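Lovastatin nonaketide synthase, polyketide synthase component (Aspergillus terreus, PDB 7CPX) builds the nonaketide dihydromonacolin L from nine malonyl-CoA units during lovastatin biosynthesis, working as a homodimeric polyketide synthase together with the partner protein LovC. Local coordinates at residues P10-G15 with D264-V269; S200-A205 with S250-T255; P1110-V1115 with N1140-D1145; R1147-L1152 with A1223-N1228. The protein carries 2 engineered substitutions. One frame throughout, in Å; residues are numbered along the deposited sequence.

Contact 1 of 4, residues P10-G15 with D264-V269; sequences PIVVVG and DTIECV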
loop_
_atom_site.group_PDB
_atom_site.type_symbol
_atom_site.label_atom_id
_atom_site.label_comp_id
_atom_site.label_asym_id
_atom_site.label_seq_id
_atom_site.Cartn_x
_atom_site.Cartn_y
_atom_site.Cartn_z
ATOM N N PRO A 10 13.700 31.665 50.147
ATOM C CA PRO A 10 14.390 30.609 49.397
ATOM C C PRO A 10 13.600 29.317 49.352
ATOM O O PRO A 10 13.383 28.672 50.383
ATOM C CB PRO A 10 15.701 30.436 50.170
ATOM C CG PRO A 10 15.358 30.826 51.557
ATOM C CD PRO A 10 14.362 31.941 51.433
ATOM N N ILE A 11 13.163 28.928 48.154
ATOM C CA ILE A 11 12.501 27.647 48.015
ATOM C C ILE A 11 13.502 26.550 48.357
ATOM O O ILE A 11 14.714 26.771 48.394
ATOM C CB ILE A 11 11.940 27.483 46.595
ATOM C CG1 ILE A 11 10.980 28.631 46.282
ATOM C CG2 ILE A 11 11.234 26.158 46.442
ATOM C CD1 ILE A 11 9.873 28.814 47.298
ATOM N N VAL A 12 12.989 25.357 48.635
ATOM C CA VAL A 12 13.838 24.268 49.100
ATOM C C VAL A 12 13.421 22.969 48.424
ATOM O O VAL A 12 12.234 22.628 48.394
ATOM C CB VAL A 12 13.779 24.141 50.634
ATOM C CG1 VAL A 12 12.499 23.475 51.072
ATOM C CG2 VAL A 12 14.972 23.386 51.147
ATOM N N VAL A 13 14.400 22.256 47.875
ATOM C CA VAL A 13 14.199 20.897 47.384
ATOM C C VAL A 13 14.288 19.961 48.583
ATOM O O VAL A 13 15.370 19.766 49.149
ATOM C CB VAL A 13 15.230 20.518 46.318
ATOM C CG1 VAL A 13 14.968 19.111 45.824
ATOM C CG2 VAL A 13 15.206 21.496 45.165
ATOM N N VAL A 14 13.149 19.382 48.963
ATOM C CA VAL A 14 13.093 18.460 50.091
ATOM C C VAL A 14 13.202 17.005 49.658
ATOM O O VAL A 14 13.584 16.153 50.472
ATOM C CB VAL A 14 11.790 18.652 50.885
ATOM C CG1 VAL A 14 11.719 20.046 51.461
ATOM C CG2 VAL A 14 10.581 18.397 49.999
ATOM N N GLY A 15 12.869 16.695 48.412
ATOM C CA GLY A 15 12.938 15.330 47.933
ATOM C C GLY A 15 12.871 15.299 46.426
ATOM O O GLY A 15 12.454 16.268 45.783
ATOM N N ASP A 264 10.692 18.412 57.085
ATOM C CA ASP A 264 11.066 17.648 55.903
ATOM C C ASP A 264 12.562 17.775 55.658
ATOM O O ASP A 264 13.096 18.887 55.597
ATOM C CB ASP A 264 10.290 18.137 54.679
ATOM C CG ASP A 264 8.792 18.001 54.846
ATOM O OD1 ASP A 264 8.352 17.064 55.545
ATOM O OD2 ASP A 264 8.053 18.833 54.279
ATOM N N THR A 265 13.235 16.634 55.520
ATOM C CA THR A 265 14.658 16.647 55.215
ATOM C C THR A 265 14.898 17.362 53.894
ATOM O O THR A 265 14.180 17.146 52.913
ATOM C CB THR A 265 15.205 15.221 55.154
ATOM O OG1 THR A 265 15.123 14.621 56.453
ATOM C CG2 THR A 265 16.654 15.225 54.695
ATOM N N ILE A 266 15.909 18.210 53.872
ATOM C CA ILE A 266 16.154 19.108 52.753
ATOM C C ILE A 266 17.271 18.557 51.884
ATOM O O ILE A 266 18.333 18.162 52.380
ATOM C CB ILE A 266 16.495 20.518 53.264
ATOM C CG1 ILE A 266 15.229 21.188 53.803
ATOM C CG2 ILE A 266 17.138 21.330 52.153
ATOM C CD1 ILE A 266 15.482 22.446 54.600
ATOM N N GLU A 267 17.031 18.534 50.574
ATOM C CA GLU A 267 18.061 18.169 49.612
ATOM C C GLU A 267 18.899 19.375 49.210
ATOM O O GLU A 267 20.123 19.270 49.086
ATOM C CB GLU A 267 17.432 17.531 48.371
ATOM C CG GLU A 267 16.753 16.201 48.630
ATOM C CD GLU A 267 16.366 15.491 47.349
ATOM O OE1 GLU A 267 16.450 16.118 46.273
ATOM O OE2 GLU A 267 15.981 14.305 47.415
ATOM N N CYS A 268 18.264 20.524 48.999
ATOM C CA CYS A 268 19.016 21.740 48.702
ATOM C C CYS A 268 18.073 22.926 48.824
ATOM O O CYS A 268 16.892 22.770 49.130
ATOM C CB CYS A 268 19.656 21.691 47.313
ATOM S SG CYS A 268 18.484 21.657 45.946
ATOM N N VAL A 269 18.608 24.116 48.573
ATOM C CA VAL A 269 17.857 25.360 48.670
ATOM C C VAL A 269 17.952 26.067 47.328
ATOM O O VAL A 269 19.026 26.538 46.940
ATOM C CB VAL A 269 18.382 26.254 49.800
ATOM C CG1 VAL A 269 17.972 27.695 49.569
ATOM C CG2 VAL A 269 17.871 25.770 51.141
#
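Val13 faces both Glu267 and Cys268, its carbonyl receiving a backbone donor from each. Glu267 N lies 2.5 Å from Val13 O, and Cys268 N reaches the same oxygen at 3.0 Å, both within the carbonyl plane and the second on a lone pair. Two consecutive residues thus face a single one, which makes this a classic beta bulge, set where strand 11-19 meets the incoming end of 268-277 in the thiolase-type core of the ketosynthase. Beside the bulge, Val13 places CG1 anti to its backbone N (chi1 -179°), which leaves CG2 on the cysteine side, 3.4 Å from Cys268 SG; CG1 meets Glu267 OE1. The carboxylate of Glu267, at the end of an extended chain, lies against Gly15, with OE2 3.3 Å from Gly15 CA, and its OE1 is held by Ser16. At the other end Pro10 CB packs on Val269 CG1 at 3.6 Å. Val14 CG1 approaches Asp264 CB at 4.0 Å, while the carboxylate of Asp264 is fixed by salt bridges to Lys514 and Lys254. Further out, Lys923 bonds to both Val14 O and Thr265 O, two acceptors that lie close together. Helix 369-386 packs on the side of Glu267 and Cys268.

Contact 2 of 4, residues S200-A205 with S250-T255; sequences SSMAIA and SVVLKT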
loop_
_atom_site.group_PDB
_atom_site.type_symbol
_atom_site.label_atom_id
_atom_site.label_comp_id
_atom_site.label_asym_id
_atom_site.label_seq_id
_atom_site.Cartn_x
_atom_site.Cartn_y
_atom_site.Cartn_z
ATOM N N SER A 200 0.401 27.655 47.835
ATOM C CA SER A 200 0.699 26.230 47.780
ATOM C C SER A 200 1.820 25.930 48.760
ATOM O O SER A 200 2.946 26.408 48.584
ATOM C CB SER A 200 1.094 25.801 46.365
ATOM O OG SER A 200 0.042 26.039 45.449
ATOM N N SER A 201 1.514 25.140 49.789
ATOM C CA SER A 201 2.538 24.732 50.741
ATOM C C SER A 201 3.606 23.863 50.094
ATOM O O SER A 201 4.714 23.759 50.630
ATOM C CB SER A 201 1.897 23.975 51.906
ATOM O OG SER A 201 2.881 23.361 52.718
ATOM N N MET A 202 3.298 23.245 48.958
ATOM C CA MET A 202 4.229 22.364 48.276
ATOM C C MET A 202 4.000 22.492 46.779
ATOM O O MET A 202 2.909 22.855 46.335
ATOM C CB MET A 202 4.048 20.912 48.733
ATOM C CG MET A 202 4.898 19.895 47.995
ATOM S SD MET A 202 4.518 18.221 48.537
ATOM C CE MET A 202 4.504 17.346 46.977
ATOM N N ALA A 203 5.038 22.195 46.005
ATOM C CA ALA A 203 4.944 22.291 44.553
ATOM C C ALA A 203 5.880 21.273 43.927
ATOM O O ALA A 203 7.085 21.295 44.181
ATOM C CB ALA A 203 5.289 23.699 44.073
ATOM N N ILE A 204 5.331 20.388 43.109
ATOM C CA ILE A 204 6.150 19.478 42.322
ATOM C C ILE A 204 6.648 20.234 41.101
ATOM O O ILE A 204 5.857 20.821 40.357
ATOM C CB ILE A 204 5.359 18.229 41.913
ATOM C CG1 ILE A 204 4.982 17.398 43.141
ATOM C CG2 ILE A 204 6.163 17.402 40.936
ATOM C CD1 ILE A 204 6.157 16.947 43.975
ATOM N N ALA A 205 7.961 20.254 40.915
ATOM C CA ALA A 205 8.578 20.709 39.680
ATOM C C ALA A 205 9.118 19.466 38.992
ATOM O O ALA A 205 10.087 18.861 39.460
ATOM C CB ALA A 205 9.683 21.726 39.949
ATOM N N SER A 250 11.347 14.480 39.121
ATOM C CA SER A 250 10.361 15.166 39.935
ATOM C C SER A 250 11.063 15.698 41.170
ATOM O O SER A 250 11.850 14.984 41.793
ATOM C CB SER A 250 9.212 14.236 40.334
ATOM O OG SER A 250 8.576 13.697 39.190
ATOM N N VAL A 251 10.786 16.950 41.516
ATOM C CA VAL A 251 11.439 17.618 42.629
ATOM C C VAL A 251 10.365 18.278 43.479
ATOM O O VAL A 251 9.606 19.118 42.983
ATOM C CB VAL A 251 12.464 18.652 42.137
ATOM C CG1 VAL A 251 12.710 19.710 43.181
ATOM C CG2 VAL A 251 13.763 17.964 41.764
ATOM N N VAL A 252 10.299 17.902 44.750
ATOM C CA VAL A 252 9.354 18.514 45.675
ATOM C C VAL A 252 9.967 19.811 46.185
ATOM O O VAL A 252 11.046 19.804 46.787
ATOM C CB VAL A 252 9.016 17.565 46.832
ATOM C CG1 VAL A 252 7.907 18.147 47.690
ATOM C CG2 VAL A 252 8.619 16.202 46.296
ATOM N N LEU A 253 9.281 20.922 45.948
ATOM C CA LEU A 253 9.751 22.248 46.301
ATOM C C LEU A 253 8.832 22.847 47.352
ATOM O O LEU A 253 7.608 22.693 47.284
ATOM C CB LEU A 253 9.787 23.154 45.070
ATOM C CG LEU A 253 10.710 22.721 43.936
ATOM C CD1 LEU A 253 10.587 23.665 42.761
ATOM C CD2 LEU A 253 12.133 22.678 44.424
ATOM N N LYS A 254 9.430 23.532 48.321
ATOM C CA LYS A 254 8.673 24.201 49.364
ATOM C C LYS A 254 9.447 25.432 49.800
ATOM O O LYS A 254 10.655 25.543 49.575
ATOM C CB LYS A 254 8.423 23.282 50.563
ATOM C CG LYS A 254 7.836 21.936 50.194
ATOM C CD LYS A 254 7.635 21.056 51.408
ATOM C CE LYS A 254 6.581 21.620 52.345
ATOM N NZ LYS A 254 6.216 20.669 53.431
ATOM N N THR A 255 8.737 26.364 50.424
ATOM C CA THR A 255 9.416 27.485 51.048
ATOM C C THR A 255 10.212 26.971 52.239
ATOM O O THR A 255 9.743 26.112 52.992
ATOM C CB THR A 255 8.418 28.554 51.493
ATOM O OG1 THR A 255 7.799 28.157 52.722
ATOM C CG2 THR A 255 7.345 28.766 50.438
#
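Ile204 and Ser250 meet at the start of this antiparallel pair, where Ile204 CG2 comes within 4.4 Å of Ser250 CB; the hydroxyl of Ser250 turns to Thr105. Val251 then makes two bonds with Ala205, giving its N to Ala205 O and taking Ala205 N on its own O, the latter nearly straight at 172°. By contrast, Val251 N approaches Ala205 O from well above the carbonyl plane.

Val252 sits opposite Ile204 in a non-hydrogen-bonded pair and divides its two methyls between two neighbours. With CG1 anti to the backbone N (chi1 -173°), that branch touches Met202 CG and SD, each at 3.5 Å, while CG2 meets Ile204 CD1 at 3.5 Å. Leu253 forms the next hydrogen-bonded pair with Ala203: Leu253 N to Ala203 O measures 2.8 Å, and Ala203 N returns to Leu253 O at 2.9 Å. Leu253 CD1 reaches back to Ala205 CB at 3.5 Å, on the same face as Ala203 and Val251.

Lys254 runs its aliphatic chain past Ser201, with CE 3.3 Å from Ser201 O, and carries NZ on to Asp262 and Asp264. Thr255 ends the strand as N-cap of helix 256-261, its hydroxyl bonded to Gln258 N.

In the ketosynthase sheet, strand 11-19 lies beyond 247-255, and on the other side strand 126-131 bonds through its backbone to Met202 and Ile204. Helix 97-113 packs over Met202, Ile204 and Val252, whereas helix 183-196 rests on Ala203, Ala205 and Leu253.

Contact 3 of 4, residues P1110-V1115 with N1140-D1145; sequences PHMNRV and NMQRAD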
loop_
_atom_site.group_PDB
_atom_site.type_symbol
_atom_site.label_atom_id
_atom_site.label_comp_id
_atom_site.label_asym_id
_atom_site.label_seq_id
_atom_site.Cartn_x
_atom_site.Cartn_y
_atom_site.Cartn_z
ATOM N N PRO A 1110 31.646 -9.951 -34.367
ATOM C CA PRO A 1110 33.039 -9.991 -34.837
ATOM C C PRO A 1110 33.708 -8.647 -35.064
ATOM O O PRO A 1110 34.705 -8.322 -34.412
ATOM C CB PRO A 1110 32.917 -10.753 -36.159
ATOM C CG PRO A 1110 31.546 -10.402 -36.648
ATOM C CD PRO A 1110 30.706 -10.393 -35.413
ATOM N N HIS A 1111 33.165 -7.856 -35.982
ATOM C CA HIS A 1111 33.759 -6.594 -36.391
ATOM C C HIS A 1111 32.838 -5.474 -35.950
ATOM O O HIS A 1111 31.676 -5.424 -36.362
ATOM C CB HIS A 1111 33.958 -6.526 -37.905
ATOM C CG HIS A 1111 34.418 -7.810 -38.514
ATOM N ND1 HIS A 1111 35.749 -8.107 -38.711
ATOM C CD2 HIS A 1111 33.721 -8.868 -38.990
ATOM C CE1 HIS A 1111 35.852 -9.298 -39.272
ATOM N NE2 HIS A 1111 34.637 -9.781 -39.451
ATOM N N MET A 1112 33.357 -4.585 -35.116
ATOM C CA MET A 1112 32.567 -3.469 -34.619
ATOM C C MET A 1112 33.503 -2.276 -34.518
ATOM O O MET A 1112 34.483 -2.318 -33.769
ATOM C CB MET A 1112 31.934 -3.803 -33.273
ATOM C CG MET A 1112 31.464 -5.241 -33.146
ATOM S SD MET A 1112 30.443 -5.513 -31.689
ATOM C CE MET A 1112 28.834 -5.067 -32.330
ATOM N N ASN A 1113 33.218 -1.234 -35.290
ATOM C CA ASN A 1113 34.005 -0.017 -35.211
ATOM C C ASN A 1113 34.044 0.474 -33.773
ATOM O O ASN A 1113 33.014 0.527 -33.093
ATOM C CB ASN A 1113 33.411 1.052 -36.126
ATOM C CG ASN A 1113 33.454 0.654 -37.587
ATOM O OD1 ASN A 1113 34.376 1.023 -38.314
ATOM N ND2 ASN A 1113 32.457 -0.106 -38.024
ATOM N N ARG A 1114 35.248 0.807 -33.311
ATOM C CA ARG A 1114 35.464 1.206 -31.927
ATOM C C ARG A 1114 34.797 2.546 -31.652
ATOM O O ARG A 1114 35.296 3.595 -32.070
ATOM C CB ARG A 1114 36.960 1.279 -31.627
ATOM C CG ARG A 1114 37.294 1.538 -30.168
ATOM C CD ARG A 1114 38.757 1.909 -29.995
ATOM N NE ARG A 1114 39.085 3.146 -30.696
ATOM C CZ ARG A 1114 38.884 4.362 -30.207
ATOM N NH1 ARG A 1114 38.358 4.548 -29.007
ATOM N NH2 ARG A 1114 39.218 5.419 -30.941
ATOM N N VAL A 1115 33.669 2.513 -30.950
ATOM C CA VAL A 1115 32.933 3.729 -30.632
ATOM C C VAL A 1115 33.750 4.551 -29.646
ATOM O O VAL A 1115 34.040 4.102 -28.530
ATOM C CB VAL A 1115 31.554 3.389 -30.056
ATOM C CG1 VAL A 1115 30.882 4.642 -29.533
ATOM C CG2 VAL A 1115 30.701 2.701 -31.106
ATOM N N ASN A 1140 34.294 0.856 -22.606
ATOM C CA ASN A 1140 34.594 0.808 -24.027
ATOM C C ASN A 1140 33.432 0.158 -24.755
ATOM O O ASN A 1140 32.764 -0.730 -24.218
ATOM C CB ASN A 1140 35.883 0.031 -24.308
ATOM C CG ASN A 1140 35.708 -1.463 -24.139
ATOM O OD1 ASN A 1140 34.930 -1.918 -23.302
ATOM N ND2 ASN A 1140 36.426 -2.235 -24.942
ATOM N N MET A 1141 33.206 0.596 -25.989
ATOM C CA MET A 1141 32.144 0.047 -26.810
ATOM C C MET A 1141 32.595 0.019 -28.261
ATOM O O MET A 1141 33.482 0.767 -28.678
ATOM C CB MET A 1141 30.847 0.853 -26.670
ATOM C CG MET A 1141 29.675 0.274 -27.444
ATOM S SD MET A 1141 28.096 1.032 -27.020
ATOM C CE MET A 1141 28.391 2.728 -27.507
ATOM N N GLN A 1142 31.967 -0.863 -29.029
ATOM C CA GLN A 1142 32.233 -0.980 -30.454
ATOM C C GLN A 1142 30.979 -1.516 -31.125
ATOM O O GLN A 1142 30.375 -2.473 -30.634
ATOM C CB GLN A 1142 33.435 -1.890 -30.716
ATOM C CG GLN A 1142 33.351 -3.259 -30.058
ATOM C CD GLN A 1142 34.071 -3.311 -28.728
ATOM O OE1 GLN A 1142 33.805 -2.512 -27.831
ATOM N NE2 GLN A 1142 34.998 -4.251 -28.596
ATOM N N ARG A 1143 30.598 -0.903 -32.243
ATOM C CA ARG A 1143 29.303 -1.159 -32.862
ATOM C C ARG A 1143 29.453 -1.510 -34.335
ATOM O O ARG A 1143 30.359 -1.026 -35.016
ATOM C CB ARG A 1143 28.378 0.055 -32.743
ATOM C CG ARG A 1143 28.792 1.238 -33.612
ATOM C CD ARG A 1143 27.731 2.312 -33.635
ATOM N NE ARG A 1143 26.450 1.801 -34.106
ATOM C CZ ARG A 1143 26.168 1.554 -35.379
ATOM N NH1 ARG A 1143 27.061 1.754 -36.334
ATOM N NH2 ARG A 1143 24.965 1.092 -35.700
ATOM N N ALA A 1144 28.533 -2.339 -34.822
ATOM C CA ALA A 1144 28.422 -2.636 -36.244
ATOM C C ALA A 1144 27.238 -3.566 -36.457
ATOM O O ALA A 1144 26.766 -4.223 -35.525
ATOM C CB ALA A 1144 29.694 -3.274 -36.797
ATOM N N ASP A 1145 26.768 -3.615 -37.705
ATOM C CA ASP A 1145 25.709 -4.537 -38.108
ATOM C C ASP A 1145 24.497 -4.417 -37.191
ATOM O O ASP A 1145 23.910 -5.413 -36.766
ATOM C CB ASP A 1145 26.224 -5.975 -38.136
ATOM C CG ASP A 1145 27.394 -6.158 -39.082
ATOM O OD1 ASP A 1145 27.780 -5.176 -39.749
ATOM O OD2 ASP A 1145 27.928 -7.284 -39.156
#
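Met1112 reaches over the backbone of Gln1142 and Ala1144 at an edge of the C-terminal hotdog fold of the dehydratase domain, where short strand 1113-1115 pairs antiparallel with 1140-1144. Its CB rests 3.3 Å from Gln1142 C, and CG, anti to the carbonyl carbon, moves on above the Gln1142 carbonyl. SD follows at 3.2 Å from Gln1142 O. A bend at chi3 (86°) then folds the methyl back, bringing CE to 3.7 Å from Ala1144 N. The Met1112 and Gln1142 side chains cross at about a right angle. Strand 1147-1152 lies beyond this methionine, which touches Arg1147 and Ser1149 there.

The backbone pairing is uneven: Arg1143 N gives a sound bond to Asn1113 O (2.9 Å, 154° at the hydrogen), whereas the return bond from Asn1113 N to Arg1143 O is weak, as is Val1115 N to Met1141 O. The Val1115 side chain lies alongside that of Met1141, pointing the same way. The guanidinium of Arg1143 leads off to the carbonyl of Ala1183, at the end of helix 1170-1184, and helix 1117-1126 packs on Val1115 and Met1141. The two methyls of Val1115 part company: CG1 meets Met1141 CE at 3.7 Å, and CG2 touches Arg1143 CG at 3.5 Å.

Contact 4 of 4, residues R1147-L1152 with A1223-N1228; sequences RASGTL and AFNTIN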
loop_
_atom_site.group_PDB
_atom_site.type_symbol
_atom_site.label_atom_id
_atom_site.label_comp_id
_atom_site.label_asym_id
_atom_site.label_seq_id
_atom_site.Cartn_x
_atom_site.Cartn_y
_atom_site.Cartn_z
ATOM N N ARG A 1147 24.437 -3.581 -34.161
ATOM C CA ARG A 1147 24.800 -4.283 -32.942
ATOM C C ARG A 1147 25.916 -3.520 -32.250
ATOM O O ARG A 1147 26.627 -2.724 -32.869
ATOM C CB ARG A 1147 25.240 -5.718 -33.238
ATOM C CG ARG A 1147 24.418 -6.776 -32.539
ATOM C CD ARG A 1147 24.634 -8.142 -33.161
ATOM N NE ARG A 1147 23.813 -8.334 -34.351
ATOM C CZ ARG A 1147 23.621 -9.502 -34.950
ATOM N NH1 ARG A 1147 24.178 -10.612 -34.495
ATOM N NH2 ARG A 1147 22.847 -9.558 -36.029
ATOM N N ALA A 1148 26.065 -3.772 -30.952
ATOM C CA ALA A 1148 27.149 -3.176 -30.191
ATOM C C ALA A 1148 27.626 -4.173 -29.151
ATOM O O ALA A 1148 26.933 -5.135 -28.817
ATOM C CB ALA A 1148 26.727 -1.861 -29.525
ATOM N N SER A 1149 28.836 -3.940 -28.657
ATOM C CA SER A 1149 29.411 -4.780 -27.619
ATOM C C SER A 1149 30.528 -3.997 -26.954
ATOM O O SER A 1149 30.825 -2.863 -27.331
ATOM C CB SER A 1149 29.927 -6.102 -28.191
ATOM O OG SER A 1149 30.524 -6.895 -27.181
ATOM N N GLY A 1150 31.127 -4.602 -25.951
ATOM C CA GLY A 1150 32.267 -3.994 -25.299
ATOM C C GLY A 1150 32.277 -4.330 -23.816
ATOM O O GLY A 1150 31.905 -5.437 -23.425
ATOM N N THR A 1151 32.705 -3.360 -23.013
ATOM C CA THR A 1151 32.800 -3.535 -21.572
ATOM C C THR A 1151 32.299 -2.277 -20.882
ATOM O O THR A 1151 32.696 -1.166 -21.247
ATOM C CB THR A 1151 34.241 -3.829 -21.145
ATOM O OG1 THR A 1151 34.801 -4.829 -22.004
ATOM C CG2 THR A 1151 34.281 -4.322 -19.715
ATOM N N LEU A 1152 31.429 -2.458 -19.893
ATOM C CA LEU A 1152 30.922 -1.371 -19.073
ATOM C C LEU A 1152 31.236 -1.670 -17.616
ATOM O O LEU A 1152 31.248 -2.834 -17.202
ATOM C CB LEU A 1152 29.413 -1.183 -19.266
ATOM C CG LEU A 1152 28.512 -2.370 -18.917
ATOM C CD1 LEU A 1152 28.092 -2.339 -17.458
ATOM C CD2 LEU A 1152 27.290 -2.386 -19.814
ATOM N N ALA A 1223 31.676 -7.380 -19.345
ATOM C CA ALA A 1223 31.482 -7.249 -20.775
ATOM C C ALA A 1223 29.992 -7.243 -21.101
ATOM O O ALA A 1223 29.143 -7.591 -20.277
ATOM C CB ALA A 1223 32.195 -8.376 -21.514
ATOM N N PHE A 1224 29.676 -6.844 -22.329
ATOM C CA PHE A 1224 28.291 -6.736 -22.752
ATOM C C PHE A 1224 28.203 -6.895 -24.261
ATOM O O PHE A 1224 29.123 -6.527 -24.998
ATOM C CB PHE A 1224 27.678 -5.391 -22.346
ATOM C CG PHE A 1224 28.182 -4.228 -23.155
ATOM C CD1 PHE A 1224 27.565 -3.879 -24.341
ATOM C CD2 PHE A 1224 29.271 -3.487 -22.732
ATOM C CE1 PHE A 1224 28.023 -2.818 -25.092
ATOM C CE2 PHE A 1224 29.734 -2.421 -23.477
ATOM C CZ PHE A 1224 29.108 -2.086 -24.660
ATOM N N ASN A 1225 27.075 -7.444 -24.698
ATOM C CA ASN A 1225 26.649 -7.445 -26.086
ATOM C C ASN A 1225 25.227 -6.907 -26.146
ATOM O O ASN A 1225 24.487 -6.948 -25.160
ATOM C CB ASN A 1225 26.709 -8.850 -26.695
ATOM C CG ASN A 1225 28.090 -9.464 -26.610
ATOM O OD1 ASN A 1225 29.092 -8.754 -26.526
ATOM N ND2 ASN A 1225 28.150 -10.789 -26.633
ATOM N N THR A 1226 24.842 -6.384 -27.305
ATOM C CA THR A 1226 23.515 -5.802 -27.439
ATOM C C THR A 1226 23.126 -5.755 -28.906
ATOM O O THR A 1226 23.940 -5.395 -29.763
ATOM C CB THR A 1226 23.467 -4.397 -26.830
ATOM O OG1 THR A 1226 22.264 -3.734 -27.239
ATOM C CG2 THR A 1226 24.666 -3.589 -27.271
ATOM N N ILE A 1227 21.876 -6.116 -29.176
ATOM C CA ILE A 1227 21.287 -6.066 -30.506
ATOM C C ILE A 1227 20.277 -4.934 -30.516
ATOM O O ILE A 1227 19.401 -4.871 -29.646
ATOM C CB ILE A 1227 20.599 -7.392 -30.878
ATOM C CG1 ILE A 1227 21.199 -8.577 -30.112
ATOM C CG2 ILE A 1227 20.668 -7.619 -32.378
ATOM C CD1 ILE A 1227 22.646 -8.857 -30.414
ATOM N N ASN A 1228 20.395 -4.040 -31.493
ATOM C CA ASN A 1228 19.364 -3.031 -31.719
ATOM C C ASN A 1228 18.291 -3.653 -32.614
ATOM O O ASN A 1228 18.191 -3.392 -33.814
ATOM C CB ASN A 1228 19.968 -1.771 -32.321
ATOM C CG ASN A 1228 18.938 -0.684 -32.568
ATOM O OD1 ASN A 1228 19.065 0.093 -33.511
ATOM N ND2 ASN A 1228 17.914 -0.623 -31.722
#
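Arg1147 lies alongside Ile1227, pointing the same way, with its CG and CD each 3.5 Å from Ile1227 CD1. Trp2019 of the second subunit packs on both residues. Ala1148 follows in a hydrogen-bonded pair with Thr1226: Ala1148 N points almost straight at Thr1226 O (2.9 Å, 170°), and its CB meets Thr1226 CG2 at 3.5 Å. Ser1149 turns OG anti to the backbone N (chi1 178°), which carries the hydroxyl to both Phe1224 O and Asn1225 OD1; its single proton can serve only one of them at a time.

Gly1150 N sits 3.4 Å above the centre of the Phe1224 ring, and the same nitrogen bonds to Phe1224 O. Gly1150 has no side chain between its backbone and that face of the ring, while Thr1151 C lies at the ring edge, in plane. Thr1151 faces Ala1223, and Leu1152 lays CD2 3.7 Å from Phe1224 CD2. The side chain of Leu1152 is about 9 Å from that of Asp1174, the predicted proton donor of dehydration.

These strands belong to the curved antiparallel sheet of the C-terminal hotdog fold, between 1140-1144 on one flank and 1236-1243 on the other; its long helix, 1170-1184, packs against Ala1148, Phe1224 and Thr1226.

Overall arrangement
The four contacts form two touching pairs at distant places in the chain. Contacts 1 and 2, with centres 9 Å apart, belong to the ketosynthase sheet and join through neighbouring strands 11-19 and 247-255; both are buried and largely aliphatic, although contact 1 is bulged and contact 2 regular. Contacts 3 and 4, centres 8 Å apart, share the C-terminal hotdog fold of the dehydratase through successive strands 1140-1144 and 1147-1152. Contact 4 is buried and built round an aromatic ring, whereas contact 3, at the outer strand, is partly exposed, with two weak backbone bonds and several long polar side chains. About 88 Å separates the centres of contacts 1 and 3.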